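PDB 1G61: translation initiation factor 6 from Methanocaldococcus jannaschii, which binds to the 50S ribosomal subunit and prevents it from joining the 30S subunit to form the 70S initiation complex. Local coordinates for residues N96-K101 against K128-D133; L110-D115 against S177-E182; K116-S121 against L135-E140. All blocks are in the same frame, centred on the assembly; numbering follows the deposited sequence.

Contact 1: N96-K101 against K128-D133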
loop_
_atom_site.group_PDB
_atom_site.type_symbol
_atom_site.label_atom_id
_atom_site.label_comp_id
_atom_site.label_asym_id
_atom_site.label_seq_id
_atom_site.Cartn_x
_atom_site.Cartn_y
_atom_site.Cartn_z
ATOM N N ASN A 96 13.205 -3.441 -9.002
ATOM C CA ASN A 96 13.843 -4.583 -8.371
ATOM C C ASN A 96 12.734 -5.545 -7.960
ATOM O O ASN A 96 12.130 -5.319 -6.896
ATOM C CB ASN A 96 14.643 -4.135 -7.148
ATOM C CG ASN A 96 15.770 -3.175 -7.441
ATOM O OD1 ASN A 96 16.483 -3.327 -8.434
ATOM N ND2 ASN A 96 15.968 -2.167 -6.592
ATOM N N VAL A 97 12.390 -6.544 -8.780
ATOM C CA VAL A 97 11.326 -7.480 -8.424
ATOM C C VAL A 97 11.935 -8.572 -7.541
ATOM O O VAL A 97 12.835 -9.285 -7.956
ATOM C CB VAL A 97 10.670 -8.061 -9.678
ATOM C CG1 VAL A 97 9.563 -9.052 -9.303
ATOM C CG2 VAL A 97 10.147 -6.886 -10.519
ATOM N N GLU A 98 11.428 -8.671 -6.307
ATOM C CA GLU A 98 12.093 -9.518 -5.297
ATOM C C GLU A 98 11.084 -10.412 -4.626
ATOM O O GLU A 98 10.047 -9.901 -4.138
ATOM C CB GLU A 98 12.799 -8.614 -4.276
ATOM C CG GLU A 98 13.280 -9.318 -3.033
ATOM C CD GLU A 98 14.422 -10.288 -3.221
ATOM O OE1 GLU A 98 14.909 -10.447 -4.366
ATOM O OE2 GLU A 98 14.863 -10.907 -2.219
ATOM N N ILE A 99 11.312 -11.728 -4.595
ATOM C CA ILE A 99 10.468 -12.635 -3.825
ATOM C C ILE A 99 11.043 -12.694 -2.410
ATOM O O ILE A 99 12.215 -13.067 -2.191
ATOM C CB ILE A 99 10.418 -14.023 -4.484
ATOM C CG1 ILE A 99 9.829 -13.924 -5.913
ATOM C CG2 ILE A 99 9.679 -14.995 -3.565
ATOM C CD1 ILE A 99 9.861 -15.228 -6.694
ATOM N N ILE A 100 10.203 -12.296 -1.454
ATOM C CA ILE A 100 10.526 -12.359 -0.022
ATOM C C ILE A 100 9.990 -13.696 0.477
ATOM O O ILE A 100 8.768 -13.907 0.517
ATOM C CB ILE A 100 9.875 -11.185 0.721
ATOM C CG1 ILE A 100 10.388 -9.816 0.243
ATOM C CG2 ILE A 100 10.052 -11.384 2.223
ATOM C CD1 ILE A 100 11.875 -9.574 0.474
ATOM N N LYS A 101 10.936 -14.595 0.793
ATOM C CA LYS A 101 10.545 -15.970 1.065
ATOM C C LYS A 101 10.168 -16.215 2.503
ATOM O O LYS A 101 10.529 -17.198 3.162
ATOM C CB LYS A 101 11.711 -16.897 0.663
ATOM C CG LYS A 101 11.985 -16.833 -0.828
ATOM C CD LYS A 101 13.163 -17.700 -1.248
ATOM C CE LYS A 101 13.539 -17.491 -2.705
ATOM N NZ LYS A 101 14.777 -18.258 -3.086
ATOM N N LYS A 128 15.249 -8.134 6.340
ATOM C CA LYS A 128 15.491 -6.704 6.221
ATOM C C LYS A 128 16.423 -6.351 5.065
ATOM O O LYS A 128 16.128 -5.402 4.327
ATOM C CB LYS A 128 16.059 -6.214 7.572
ATOM C CG LYS A 128 16.358 -4.717 7.565
ATOM C CD LYS A 128 16.685 -4.289 8.992
ATOM C CE LYS A 128 16.696 -2.794 9.194
ATOM N NZ LYS A 128 17.985 -2.279 8.668
ATOM N N LYS A 129 17.541 -7.050 4.881
ATOM C CA LYS A 129 18.451 -6.698 3.792
ATOM C C LYS A 129 17.770 -6.874 2.446
ATOM O O LYS A 129 17.951 -6.015 1.545
ATOM C CB LYS A 129 19.717 -7.569 3.853
ATOM C CG LYS A 129 20.754 -7.098 2.802
ATOM C CD LYS A 129 22.113 -7.704 3.146
ATOM C CE LYS A 129 23.105 -7.555 2.001
ATOM N NZ LYS A 129 22.923 -6.285 1.232
ATOM N N ASP A 130 17.038 -7.980 2.247
ATOM C CA ASP A 130 16.342 -8.160 0.964
ATOM C C ASP A 130 15.371 -7.012 0.664
ATOM O O ASP A 130 15.203 -6.578 -0.471
ATOM C CB ASP A 130 15.536 -9.463 1.053
ATOM C CG ASP A 130 16.326 -10.721 0.879
ATOM O OD1 ASP A 130 17.509 -10.695 0.432
ATOM O OD2 ASP A 130 15.738 -11.813 1.166
ATOM N N ILE A 131 14.677 -6.566 1.715
ATOM C CA ILE A 131 13.675 -5.503 1.588
ATOM C C ILE A 131 14.404 -4.212 1.309
ATOM O O ILE A 131 14.037 -3.450 0.405
ATOM C CB ILE A 131 12.808 -5.453 2.835
ATOM C CG1 ILE A 131 11.951 -6.729 2.923
ATOM C CG2 ILE A 131 11.899 -4.243 2.881
ATOM C CD1 ILE A 131 11.280 -6.861 4.319
ATOM N N GLU A 132 15.494 -3.913 2.039
ATOM C CA GLU A 132 16.268 -2.702 1.745
ATOM C C GLU A 132 16.803 -2.656 0.336
ATOM O O GLU A 132 16.774 -1.614 -0.329
ATOM C CB GLU A 132 17.520 -2.671 2.667
ATOM C CG GLU A 132 17.261 -2.311 4.092
ATOM C CD GLU A 132 18.396 -2.643 5.044
ATOM O OE1 GLU A 132 19.316 -3.499 4.804
ATOM O OE2 GLU A 132 18.370 -2.017 6.107
ATOM N N ASP A 133 17.334 -3.792 -0.125
ATOM C CA ASP A 133 17.955 -3.808 -1.459
ATOM C C ASP A 133 16.922 -3.633 -2.554
ATOM O O ASP A 133 17.274 -3.010 -3.589
ATOM C CB ASP A 133 18.754 -5.095 -1.638
ATOM C CG ASP A 133 20.046 -5.101 -0.794
ATOM O OD1 ASP A 133 20.385 -4.066 -0.165
ATOM O OD2 ASP A 133 20.681 -6.155 -0.765
HETATM O O HOH W 1 13.763 -13.343 0.206
#

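Contact 2: L110-D115 against S177-E182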
loop_
_atom_site.group_PDB
_atom_site.type_symbol
_atom_site.label_atom_id
_atom_site.label_comp_id
_atom_site.label_asym_id
_atom_site.label_seq_id
_atom_site.Cartn_x
_atom_site.Cartn_y
_atom_site.Cartn_z
ATOM N N LEU A 110 2.433 -6.499 6.282
ATOM C CA LEU A 110 3.611 -6.476 7.177
ATOM C C LEU A 110 4.620 -5.370 6.880
ATOM O O LEU A 110 5.585 -5.185 7.639
ATOM C CB LEU A 110 4.333 -7.824 7.073
ATOM C CG LEU A 110 3.529 -9.032 7.522
ATOM C CD1 LEU A 110 4.251 -10.290 7.072
ATOM C CD2 LEU A 110 3.364 -9.024 9.028
ATOM N N ILE A 111 4.443 -4.653 5.768
ATOM C CA ILE A 111 5.416 -3.655 5.316
ATOM C C ILE A 111 4.666 -2.395 4.896
ATOM O O ILE A 111 3.607 -2.488 4.229
ATOM C CB ILE A 111 6.223 -4.213 4.129
ATOM C CG1 ILE A 111 6.984 -5.483 4.546
ATOM C CG2 ILE A 111 7.154 -3.147 3.542
ATOM C CD1 ILE A 111 7.617 -6.244 3.374
ATOM N N LEU A 112 5.234 -1.260 5.227
ATOM C CA LEU A 112 4.661 0.039 4.901
ATOM C C LEU A 112 5.762 0.890 4.275
ATOM O O LEU A 112 6.731 1.162 4.982
ATOM C CB LEU A 112 4.136 0.668 6.179
ATOM C CG LEU A 112 3.514 2.044 6.134
ATOM C CD1 LEU A 112 2.164 1.997 5.419
ATOM C CD2 LEU A 112 3.325 2.548 7.568
ATOM N N THR A 113 5.649 1.298 3.021
ATOM C CA THR A 113 6.755 1.974 2.344
ATOM C C THR A 113 6.275 3.107 1.476
ATOM O O THR A 113 5.218 3.021 0.837
ATOM C CB THR A 113 7.568 0.968 1.516
ATOM O OG1 THR A 113 8.820 1.576 1.107
ATOM C CG2 THR A 113 6.839 0.454 0.257
ATOM N N ASN A 114 7.116 4.152 1.406
ATOM C CA ASN A 114 6.975 5.097 0.294
ATOM C C ASN A 114 8.299 5.057 -0.481
ATOM O O ASN A 114 9.034 4.038 -0.405
ATOM C CB ASN A 114 6.542 6.489 0.724
ATOM C CG ASN A 114 7.523 7.186 1.638
ATOM O OD1 ASN A 114 8.644 6.700 1.854
ATOM N ND2 ASN A 114 7.115 8.350 2.172
ATOM N N ASP A 115 8.671 6.105 -1.210
ATOM C CA ASP A 115 9.921 6.101 -1.980
ATOM C C ASP A 115 11.095 6.628 -1.164
ATOM O O ASP A 115 12.169 6.775 -1.772
ATOM C CB ASP A 115 9.754 6.969 -3.245
ATOM C CG ASP A 115 8.742 6.353 -4.188
ATOM O OD1 ASP A 115 8.407 5.161 -4.069
ATOM O OD2 ASP A 115 8.199 7.062 -5.063
ATOM N N SER A 177 9.387 11.270 10.434
ATOM C CA SER A 177 10.816 11.320 10.152
ATOM C C SER A 177 11.217 10.190 9.227
ATOM O O SER A 177 11.948 10.370 8.239
ATOM C CB SER A 177 11.576 11.270 11.500
ATOM O OG SER A 177 12.954 11.162 11.256
ATOM N N LEU A 178 10.745 8.948 9.483
ATOM C CA LEU A 178 11.105 7.779 8.689
ATOM C C LEU A 178 10.677 7.929 7.234
ATOM O O LEU A 178 11.393 7.593 6.304
ATOM C CB LEU A 178 10.468 6.501 9.276
ATOM C CG LEU A 178 10.658 5.212 8.493
ATOM C CD1 LEU A 178 12.130 4.871 8.313
ATOM C CD2 LEU A 178 9.894 4.094 9.207
ATOM N N PHE A 179 9.470 8.470 7.021
ATOM C CA PHE A 179 8.890 8.545 5.699
ATOM C C PHE A 179 9.168 9.897 5.045
ATOM O O PHE A 179 8.851 10.064 3.843
ATOM C CB PHE A 179 7.367 8.284 5.810
ATOM C CG PHE A 179 7.068 6.851 6.177
ATOM C CD1 PHE A 179 6.303 6.557 7.298
ATOM C CD2 PHE A 179 7.548 5.804 5.379
ATOM C CE1 PHE A 179 6.007 5.227 7.613
ATOM C CE2 PHE A 179 7.250 4.489 5.693
ATOM C CZ PHE A 179 6.502 4.216 6.811
ATOM N N LYS A 180 9.772 10.835 5.787
ATOM C CA LYS A 180 10.162 12.154 5.271
ATOM C C LYS A 180 8.977 12.855 4.639
ATOM O O LYS A 180 9.043 13.387 3.526
ATOM C CB LYS A 180 11.310 12.030 4.286
ATOM C CG LYS A 180 12.632 11.598 4.837
ATOM C CD LYS A 180 12.981 12.536 5.972
ATOM C CE LYS A 180 14.196 12.115 6.776
ATOM N NZ LYS A 180 13.918 12.466 8.208
ATOM N N VAL A 181 7.855 12.881 5.378
ATOM C CA VAL A 181 6.620 13.526 4.901
ATOM C C VAL A 181 6.317 14.791 5.698
ATOM O O VAL A 181 6.662 14.900 6.878
ATOM C CB VAL A 181 5.403 12.588 4.955
ATOM C CG1 VAL A 181 5.612 11.495 3.913
ATOM C CG2 VAL A 181 5.196 11.953 6.321
ATOM N N GLU A 182 5.658 15.756 5.060
ATOM C CA GLU A 182 5.358 17.004 5.781
ATOM C C GLU A 182 3.954 16.923 6.347
ATOM O O GLU A 182 3.606 17.724 7.226
ATOM C CB GLU A 182 5.473 18.246 4.918
ATOM C CG GLU A 182 6.836 18.516 4.314
ATOM C CD GLU A 182 7.979 18.761 5.272
ATOM O OE1 GLU A 182 7.809 19.097 6.468
ATOM O OE2 GLU A 182 9.132 18.606 4.816
#

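Contact 3: K116-S121 against L135-E140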
loop_
_atom_site.group_PDB
_atom_site.type_symbol
_atom_site.label_atom_id
_atom_site.label_comp_id
_atom_site.label_asym_id
_atom_site.label_seq_id
_atom_site.Cartn_x
_atom_site.Cartn_y
_atom_site.Cartn_z
ATOM N N LYS A 116 10.896 6.887 0.129
ATOM C CA LYS A 116 11.904 7.472 1.000
ATOM C C LYS A 116 12.164 6.650 2.250
ATOM O O LYS A 116 13.241 6.851 2.841
ATOM C CB LYS A 116 11.529 8.940 1.412
ATOM C CG LYS A 116 11.476 9.843 0.170
ATOM C CD LYS A 116 10.939 11.229 0.447
ATOM C CE LYS A 116 9.428 11.241 0.540
ATOM N NZ LYS A 116 8.922 12.626 0.816
ATOM N N GLY A 117 11.269 5.732 2.660
ATOM C CA GLY A 117 11.496 4.955 3.909
ATOM C C GLY A 117 10.446 3.840 3.977
ATOM O O GLY A 117 9.394 3.911 3.326
ATOM N N ALA A 118 10.788 2.861 4.794
ATOM C CA ALA A 118 9.885 1.714 4.996
ATOM C C ALA A 118 9.954 1.248 6.429
ATOM O O ALA A 118 11.026 1.266 7.070
ATOM C CB ALA A 118 10.291 0.579 4.024
ATOM N N LEU A 119 8.785 0.800 6.912
ATOM C CA LEU A 119 8.652 0.183 8.223
ATOM C C LEU A 119 8.229 -1.278 7.994
ATOM O O LEU A 119 7.363 -1.565 7.165
ATOM C CB LEU A 119 7.594 0.908 9.055
ATOM C CG LEU A 119 7.473 0.495 10.517
ATOM C CD1 LEU A 119 8.715 0.914 11.322
ATOM C CD2 LEU A 119 6.221 1.122 11.137
ATOM N N ILE A 120 8.825 -2.221 8.746
ATOM C CA ILE A 120 8.498 -3.635 8.572
ATOM C C ILE A 120 8.232 -4.243 9.938
ATOM O O ILE A 120 8.861 -3.915 10.962
ATOM C CB ILE A 120 9.619 -4.419 7.837
ATOM C CG1 ILE A 120 10.880 -4.617 8.698
ATOM C CG2 ILE A 120 9.928 -3.778 6.495
ATOM C CD1 ILE A 120 11.938 -5.505 8.060
ATOM N N SER A 121 7.293 -5.209 9.908
ATOM C CA SER A 121 7.005 -5.989 11.112
ATOM C C SER A 121 8.258 -6.653 11.644
ATOM O O SER A 121 9.089 -7.162 10.868
ATOM C CB SER A 121 6.005 -7.104 10.737
ATOM O OG SER A 121 5.901 -8.018 11.819
ATOM N N LEU A 135 13.552 -2.260 -2.165
ATOM C CA LEU A 135 12.841 -0.971 -2.057
ATOM C C LEU A 135 13.804 0.214 -2.144
ATOM O O LEU A 135 13.359 1.332 -2.443
ATOM C CB LEU A 135 12.052 -0.920 -0.769
ATOM C CG LEU A 135 10.933 -1.965 -0.640
ATOM C CD1 LEU A 135 10.200 -1.731 0.681
ATOM C CD2 LEU A 135 9.963 -1.930 -1.805
ATOM N N ASN A 136 15.107 -0.002 -1.856
ATOM C CA ASN A 136 16.120 1.024 -2.013
ATOM C C ASN A 136 15.826 2.228 -1.152
ATOM O O ASN A 136 16.040 3.379 -1.576
ATOM C CB ASN A 136 16.295 1.439 -3.495
ATOM C CG ASN A 136 17.524 2.295 -3.734
ATOM O OD1 ASN A 136 17.494 3.225 -4.571
ATOM N ND2 ASN A 136 18.575 1.954 -3.053
ATOM N N VAL A 137 15.374 2.006 0.079
ATOM C CA VAL A 137 15.130 3.049 1.058
ATOM C C VAL A 137 15.592 2.571 2.445
ATOM O O VAL A 137 15.823 1.382 2.655
ATOM C CB VAL A 137 13.656 3.449 1.159
ATOM C CG1 VAL A 137 13.123 4.067 -0.141
ATOM C CG2 VAL A 137 12.800 2.239 1.540
ATOM N N GLU A 138 15.691 3.534 3.346
ATOM C CA GLU A 138 15.926 3.187 4.737
ATOM C C GLU A 138 14.814 2.287 5.227
ATOM O O GLU A 138 13.631 2.669 5.026
ATOM C CB GLU A 138 15.940 4.491 5.554
ATOM C CG GLU A 138 16.023 4.169 7.070
ATOM C CD GLU A 138 15.742 5.336 7.966
ATOM O OE1 GLU A 138 15.476 6.476 7.507
ATOM O OE2 GLU A 138 15.828 5.204 9.212
ATOM N N VAL A 139 15.139 1.191 5.893
ATOM C CA VAL A 139 14.137 0.281 6.490
ATOM C C VAL A 139 14.329 0.231 7.984
ATOM O O VAL A 139 15.465 0.098 8.458
ATOM C CB VAL A 139 14.292 -1.144 5.899
ATOM C CG1 VAL A 139 13.363 -2.126 6.611
ATOM C CG2 VAL A 139 13.985 -1.101 4.391
ATOM N N GLU A 140 13.250 0.393 8.748
ATOM C CA GLU A 140 13.295 0.191 10.192
ATOM C C GLU A 140 12.251 -0.853 10.583
ATOM O O GLU A 140 11.236 -1.038 9.880
ATOM C CB GLU A 140 12.970 1.503 10.943
ATOM C CG GLU A 140 13.959 2.612 10.615
ATOM C CD GLU A 140 15.388 2.274 10.964
ATOM O OE1 GLU A 140 15.646 1.375 11.806
ATOM O OE2 GLU A 140 16.323 2.912 10.417
HETATM O O HOH W 2 15.914 6.293 2.439
#

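Contact 1: N96-K101 against K128-D133
Strand 96-100, which carries Glu-98 and Ile-100, runs nearly antiparallel to helix 128-133, which carries Asp-130 and Ile-131, with the segment axes at 162° and 9.3 Å apart at their closest. That spacing leaves the joining to side chains and one water. On the buried side, CD1 of Ile-100 reaches the helix between two residues: it lies 3.7 Å from CB of Asp-130, the two side chains sliding past each other in opposite directions, and 3.8 Å from CG1 of Ile-131, whose chain it crosses at about a right angle. Toward the surface the contact turns acidic. The bend in Glu-98 at its second torsion (chi2 69°) sends the carboxylate to the helix, where OE2 comes within 3.6 Å of OD2 of Asp-130, the two carboxylate planes being 64° apart. Water 1 bridges the strand backbone to the aspartate: it donates to OD2 of Asp-130 at 2.7 Å and to O of Ile-99, and accepts from N of Lys-101. No direct hydrogen bond crosses between the segments; the apolar contacts of Ile-100 and the water bridge join them, O of Asn-96 bonds to OG of Ser-134 just beyond, and the neighbouring carboxylates would probably disfavour full charge on both.

Contact 2: L110-D115 against S177-E182
Asn-114 makes the one direct hydrogen bond between segments 110-115 and 177-182. Its ND2 donates to O of Phe-179 at 3.0 Å with an N-H...O angle of 173°; the acceptor lies almost in the asparagine's amide plane, and the donor meets a lone pair in the carbonyl plane. The rest of the amide's hydrogen-bonding capacity is used nearby: ND2 also bonds to O of Thr-157, and OD1 accepts from N of Lys-116 and N of Gly-117. With partners at both ends, the buried amide is fixed in its rotation. Beside it, CG1 of Val-181 makes a plain van der Waals contact, 3.9 Å from ND2 of Asn-114.

The aromatic contacts use the rim of Phe-179. O of Leu-112 lies in the ring plane, 3.4 Å from CE2, a position in which the carbonyl oxygen faces the positive edge of the ring. OD1 of Asn-114 is also near that plane, 3.8 Å from CD2, although the amide and ring planes stand 81° apart.

Apolar packing comes from Leu-112, whose CD2 touches CZ of Phe-179 at 3.7 Å, the two side chains crossing at about a right angle.

The carbonyl that receives Asn-114 belongs to a helix end. Lys-180, with phi at 54°, is the C-prime residue of a Schellman motif in which N of Val-181 bonds to O of Lys-176 and N of Lys-180 makes a weak bond to O of Ser-177. The contact therefore joins the C-terminal end of helix 169-179 to strand 111-113 and the turn after it, with Phe-179 also touching Leu-119 of strand 117-120 and Val-156 of strand 154-156.

Contact 3: K116-S121 against L135-E140
With chi1 at 71°, CG2 of Ile-120 lies anti to the carbonyl carbon and meets CG1 of Val-139 at 3.8 Å; the latter methyl is anti to its own backbone N (chi1 174°). These residues lie on the parallel pair of a beta-alpha-beta unit, strand 117-120, helix 128-135 and strand 138-141. The short strand axes come within 4.8 Å at their closest, 22° from parallel, and Ala-118 pairs with Val-139, Leu-119 with Glu-140. Glu-140 bonds to both neighbours of Leu-119, as in parallel pairing: its N donates to O of Ala-118 and its O accepts from N of Ile-120. On the face carrying Ala-118 and Val-139, CB of Ala-118 is met by CG2 of Val-137 at 3.9 Å and by CD1 of Leu-135 at 4.1 Å, the leucine linking the sheet to the end of the connecting helix. CD1 of Ile-120 also packs on Val-139, and the side chain touches Ile-131 of that helix, so an alanine here would probably leave a gap beside Val-139 and Ile-131. On the Leu-119 face, CD1 of Leu-119 rests 3.5 Å from O of Glu-140. Beside Gly-117, water 2 bridges the segments, donating to O of Lys-116 at 2.8 Å and accepting from N of Glu-138.

How the contacts relate
Helix 128-135 ties contact 1 to contact 3, whose centres are about 11 Å apart: it connects the paired strands of contact 3, and CG of Glu-132 packs 3.5 Å from CG2 of Val-139. Ile-131 extends this toward contact 2, its CD1 lying 3.8 Å from CD1 of Ile-111, although the centres of contacts 1 and 2 are about 17 Å apart. Contacts 2 and 3, with centres about 7 Å apart, both reach one sheet, in which strands 111-113 and 117-120 are antiparallel neighbours; NZ of Lys-116 lies 2.8 Å from O of Lys-180, a probable hydrogen bond, and also bonds to O of Asn-158. Helices 128-135 and 169-179 both pack on this small sheet, and contact 1 connects it to strand 96-100 of another.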